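Local coordinates for protein TRAP-T family transporter, DctP (Periplasmic binding) subunit (Sulfitobacter sp. NAS-14.1, PDB 4PF8) that binds beta-D-galacturonate in the periplasm as the solute-binding subunit of a TRAP transporter, probably delivering it to the membrane components for uptake, at residues 144-149 / 228-233. Residues are numbered along the deposited sequence; the frame is centred on the assembly and turned at random.
Sequences GARSFY and QHLIIP. With GTR (beta-D-galactopyranuronic acid), chain D.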
ATOM      1  N   GLY A 144      -4.556  -4.083   4.576  1.00  6.63           N
ATOM      2  CA  GLY A 144      -5.428  -3.621   5.633  1.00  7.46           C
ATOM      3  C   GLY A 144      -5.779  -2.161   5.490  1.00  7.95           C
ATOM      4  O   GLY A 144      -5.926  -1.666   4.397  1.00  6.62           O
ATOM      5  N   ALA A 145      -5.980  -1.492   6.629  1.00  8.57           N
ATOM      6  CA  ALA A 145      -6.331  -0.066   6.660  1.00  6.95           C
ATOM      7  C   ALA A 145      -5.248   0.691   7.403  1.00  6.97           C
ATOM      8  O   ALA A 145      -4.637   0.165   8.317  1.00  7.76           O
ATOM      9  CB  ALA A 145      -7.668   0.143   7.367  1.00  7.59           C
ATOM     10  N   ARG A 146      -4.999   1.930   6.998  1.00  5.77           N
ATOM     11  CA  ARG A 146      -3.972   2.763   7.597  1.00  6.50           C
ATOM     12  C   ARG A 146      -4.559   3.668   8.663  1.00  7.01           C
ATOM     13  O   ARG A 146      -5.626   4.234   8.457  1.00  7.74           O
ATOM     14  CB  ARG A 146      -3.292   3.598   6.520  1.00  8.55           C
ATOM     15  CG  ARG A 146      -2.676   2.755   5.416  1.00  7.82           C
ATOM     16  CD  ARG A 146      -2.176   3.606   4.242  1.00  7.74           C
ATOM     17  NE  ARG A 146      -1.013   4.431   4.537  1.00  7.56           N
ATOM     18  CZ  ARG A 146       0.260   4.078   4.326  1.00  7.31           C
ATOM     19  NH1 ARG A 146       0.561   2.887   3.841  1.00  6.73           N
ATOM     20  NH2 ARG A 146       1.241   4.921   4.580  1.00  8.15           N
ATOM     21  N   SER A 147      -3.851   3.786   9.788  1.00  6.38           N
ATOM     22  CA  SER A 147      -4.283   4.610  10.918  1.00  6.83           C
ATOM     23  C   SER A 147      -3.112   5.438  11.426  1.00  7.30           C
ATOM     24  O   SER A 147      -1.949   5.063  11.248  1.00  7.30           O
ATOM     25  CB  SER A 147      -4.810   3.739  12.055  1.00  8.39           C
ATOM     26  OG  SER A 147      -6.017   3.105  11.664  1.00  8.27           O
ATOM     27  N   PHE A 148      -3.417   6.567  12.062  1.00  7.29           N
ATOM     28  CA  PHE A 148      -2.367   7.456  12.555  1.00  6.05           C
ATOM     29  C   PHE A 148      -1.639   6.922  13.766  1.00  6.68           C
ATOM     30  O   PHE A 148      -2.261   6.386  14.683  1.00  8.29           O
ATOM     31  CB  PHE A 148      -2.952   8.828  12.919  1.00  7.30           C
ATOM     32  CG  PHE A 148      -3.334   9.652  11.724  1.00 10.58           C
ATOM     33  CD1 PHE A 148      -2.370  10.195  10.905  1.00 12.32           C
ATOM     34  CD2 PHE A 148      -4.668   9.876  11.417  1.00 14.40           C
ATOM     35  CE1 PHE A 148      -2.716  10.941   9.787  1.00 18.12           C
ATOM     36  CE2 PHE A 148      -5.021  10.617  10.317  1.00 18.13           C
ATOM     37  CZ  PHE A 148      -4.049  11.154   9.496  1.00 19.36           C
ATOM     38  N   TYR A 149      -0.323   7.135  13.800  1.00  6.05           N
ATOM     39  CA  TYR A 149       0.443   6.969  15.014  1.00  7.10           C
ATOM     40  C   TYR A 149       1.328   8.171  15.214  1.00  6.69           C
ATOM     41  O   TYR A 149       1.792   8.776  14.254  1.00  8.07           O
ATOM     42  CB  TYR A 149       1.260   5.676  15.005  1.00  8.60           C
ATOM     43  CG  TYR A 149       2.044   5.364  13.757  1.00  7.15           C
ATOM     44  CD1 TYR A 149       3.370   5.773  13.622  1.00  5.88           C
ATOM     45  CD2 TYR A 149       1.483   4.616  12.732  1.00  7.06           C
ATOM     46  CE1 TYR A 149       4.106   5.433  12.519  1.00  6.46           C
ATOM     47  CE2 TYR A 149       2.204   4.284  11.627  1.00  8.35           C
ATOM     48  CZ  TYR A 149       3.502   4.683  11.512  1.00  7.36           C
ATOM     49  OH  TYR A 149       4.240   4.298  10.400  1.00  8.41           O
ATOM     50  N   GLN A 228      -8.348   4.436  10.454  1.00  8.58           N
ATOM     51  CA  GLN A 228      -8.627   3.563   9.324  1.00  8.13           C
ATOM     52  C   GLN A 228      -9.053   4.356   8.096  1.00  8.53           C
ATOM     53  O   GLN A 228     -10.010   4.011   7.406  1.00 10.38           O
ATOM     54  CB  GLN A 228      -9.643   2.514   9.734  1.00  8.19           C
ATOM     55  CG  GLN A 228      -9.107   1.683  10.899  1.00  9.47           C
ATOM     56  CD  GLN A 228     -10.142   0.756  11.529  1.00 23.87           C
ATOM     57  OE1 GLN A 228     -11.303   1.124  11.713  1.00 22.56           O
ATOM     58  NE2 GLN A 228      -9.709  -0.442  11.883  1.00 25.47           N
ATOM     59  N   HIS A 229      -8.296   5.418   7.812  1.00  9.01           N
ATOM     60  CA  HIS A 229      -8.728   6.447   6.879  1.00  8.85           C
ATOM     61  C   HIS A 229      -8.368   6.114   5.431  1.00 10.75           C
ATOM     62  O   HIS A 229      -8.867   6.762   4.516  1.00  9.70           O
ATOM     63  CB  HIS A 229      -8.095   7.775   7.278  1.00 10.03           C
ATOM     64  CG  HIS A 229      -6.623   7.677   7.487  1.00 11.19           C
ATOM     65  ND1 HIS A 229      -6.055   7.569   8.734  1.00 11.18           N
ATOM     66  CD2 HIS A 229      -5.599   7.622   6.602  1.00 13.36           C
ATOM     67  CE1 HIS A 229      -4.742   7.468   8.613  1.00 12.52           C
ATOM     68  NE2 HIS A 229      -4.444   7.471   7.324  1.00 10.85           N
ATOM     69  N   LEU A 230      -7.516   5.106   5.228  1.00  8.46           N
ATOM     70  CA  LEU A 230      -7.135   4.711   3.875  1.00  6.84           C
ATOM     71  C   LEU A 230      -7.079   3.189   3.857  1.00  7.80           C
ATOM     72  O   LEU A 230      -6.656   2.562   4.836  1.00  9.03           O
ATOM     73  CB  LEU A 230      -5.754   5.239   3.469  1.00  7.55           C
ATOM     74  CG  LEU A 230      -5.653   6.729   3.123  1.00  8.53           C
ATOM     75  CD1 LEU A 230      -4.194   7.145   3.205  1.00  8.90           C
ATOM     76  CD2 LEU A 230      -6.236   6.940   1.752  1.00 10.09           C
ATOM     77  N   ILE A 231      -7.515   2.624   2.744  1.00  7.50           N
ATOM     78  CA  ILE A 231      -7.386   1.190   2.480  1.00  7.23           C
ATOM     79  C   ILE A 231      -6.779   1.134   1.087  1.00  7.78           C
ATOM     80  O   ILE A 231      -7.458   1.434   0.095  1.00  8.49           O
ATOM     81  CB  ILE A 231      -8.729   0.477   2.500  1.00  7.62           C
ATOM     82  CG1 ILE A 231      -9.304   0.454   3.932  1.00  8.67           C
ATOM     83  CG2 ILE A 231      -8.624  -0.925   1.926  1.00  9.50           C
ATOM     84  CD1 ILE A 231     -10.784   0.068   3.996  1.00 10.85           C
ATOM     85  N   ILE A 232      -5.504   0.783   1.026  1.00  8.38           N
ATOM     86  CA  ILE A 232      -4.742   0.907  -0.209  1.00  8.80           C
ATOM     87  C   ILE A 232      -4.273  -0.472  -0.646  1.00  7.80           C
ATOM     88  O   ILE A 232      -3.427  -1.064  -0.003  1.00  7.39           O
ATOM     89  CB  ILE A 232      -3.560   1.890  -0.074  1.00  7.51           C
ATOM     90  CG1 ILE A 232      -4.087   3.265   0.364  1.00 11.68           C
ATOM     91  CG2 ILE A 232      -2.828   2.029  -1.388  1.00 10.78           C
ATOM     92  CD1 ILE A 232      -3.082   4.301   0.392  1.00 15.12           C
ATOM     93  N   PRO A 233      -4.866  -0.992  -1.724  1.00  7.54           N
ATOM     94  CA  PRO A 233      -4.438  -2.314  -2.197  1.00  8.59           C
ATOM     95  C   PRO A 233      -3.021  -2.292  -2.696  1.00  9.18           C
ATOM     96  O   PRO A 233      -2.517  -1.224  -3.036  1.00  7.37           O
ATOM     97  CB  PRO A 233      -5.371  -2.594  -3.379  1.00  8.15           C
ATOM     98  CG  PRO A 233      -6.465  -1.576  -3.277  1.00 13.61           C
ATOM     99  CD  PRO A 233      -5.881  -0.401  -2.602  1.00  8.44           C
TER
HETATM  100  C1  GTR D 402       2.918   0.053   3.682  1.00  5.44           C
HETATM  101  C2  GTR D 402       2.960  -0.508   2.300  1.00  5.28           C
HETATM  102  C3  GTR D 402       4.329  -0.198   1.724  1.00  7.07           C
HETATM  103  C4  GTR D 402       4.582   1.303   1.681  1.00  6.96           C
HETATM  104  C5  GTR D 402       4.422   1.799   3.114  1.00  7.09           C
HETATM  105  C6  GTR D 402       4.561   3.315   3.171  1.00  9.45           C
HETATM  106  O1  GTR D 402       1.598  -0.156   4.274  1.00  6.84           O
HETATM  107  O2  GTR D 402       2.786  -1.948   2.402  1.00  6.58           O
HETATM  108  O3  GTR D 402       4.314  -0.662   0.356  1.00  7.50           O
HETATM  109  O4  GTR D 402       3.582   1.897   0.836  1.00  9.35           O
HETATM  110  O5  GTR D 402       3.139   1.429   3.661  1.00  6.32           O
HETATM  111  O6A GTR D 402       3.868   3.890   4.053  1.00  7.19           O
HETATM  112  O6B GTR D 402       5.432   3.871   2.463  1.00  8.04           O
HETATM  113  O   HOH W   1      -3.847   0.206   3.357  1.00  7.85           O
HETATM  114  O   HOH W   2      -5.158  -2.768   1.763  1.00  8.90           O
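Arg146 N donates to Leu230 O (2.8 Å) and His229 N to Arg146 O (3.0 Å) where the antiparallel strands 146-150 and 223-230 part, their short axes already at 115°. Beyond this splay water takes over, one molecule linking Gly144 O to Ile232 N. Ser147, small enough to fit between the strands, turns OG to accept from Gln228 N at 2.9 Å, while Ala145 CB packs on Ile231 CG1. The flat His229 ring fits between Arg146 O, centred 3.3 Å above one face, and the Phe148 ring on the other, the two rings tilted obliquely. With CG between its backbone N and carbonyl carbon (chi1 50°), the imidazole is brought over Arg146 O, and its nitrogens meet polar partners, ND1 Thr227 and NE2 Glu206. Arg146 is long enough to reach the ligand: its aliphatic part passes Leu230 CB and Ile232 CD1, then bends at the third side-chain torsion; NH2 meets the galacturonate carboxylate O6A almost straight (2.9 Å, 172°) and NH1 the ring O5 (3.0 Å). A methionine here would probably leave that carboxylate without this cationic partner and Glu206 without its salt bridge to NE, though still bonded by His229. Glu206 OE2, shared by Arg146 NE and His229 NE2, probably helps fix the guanidinium's rotation from the second shell, consistent with a pocket selecting an acidic sugar.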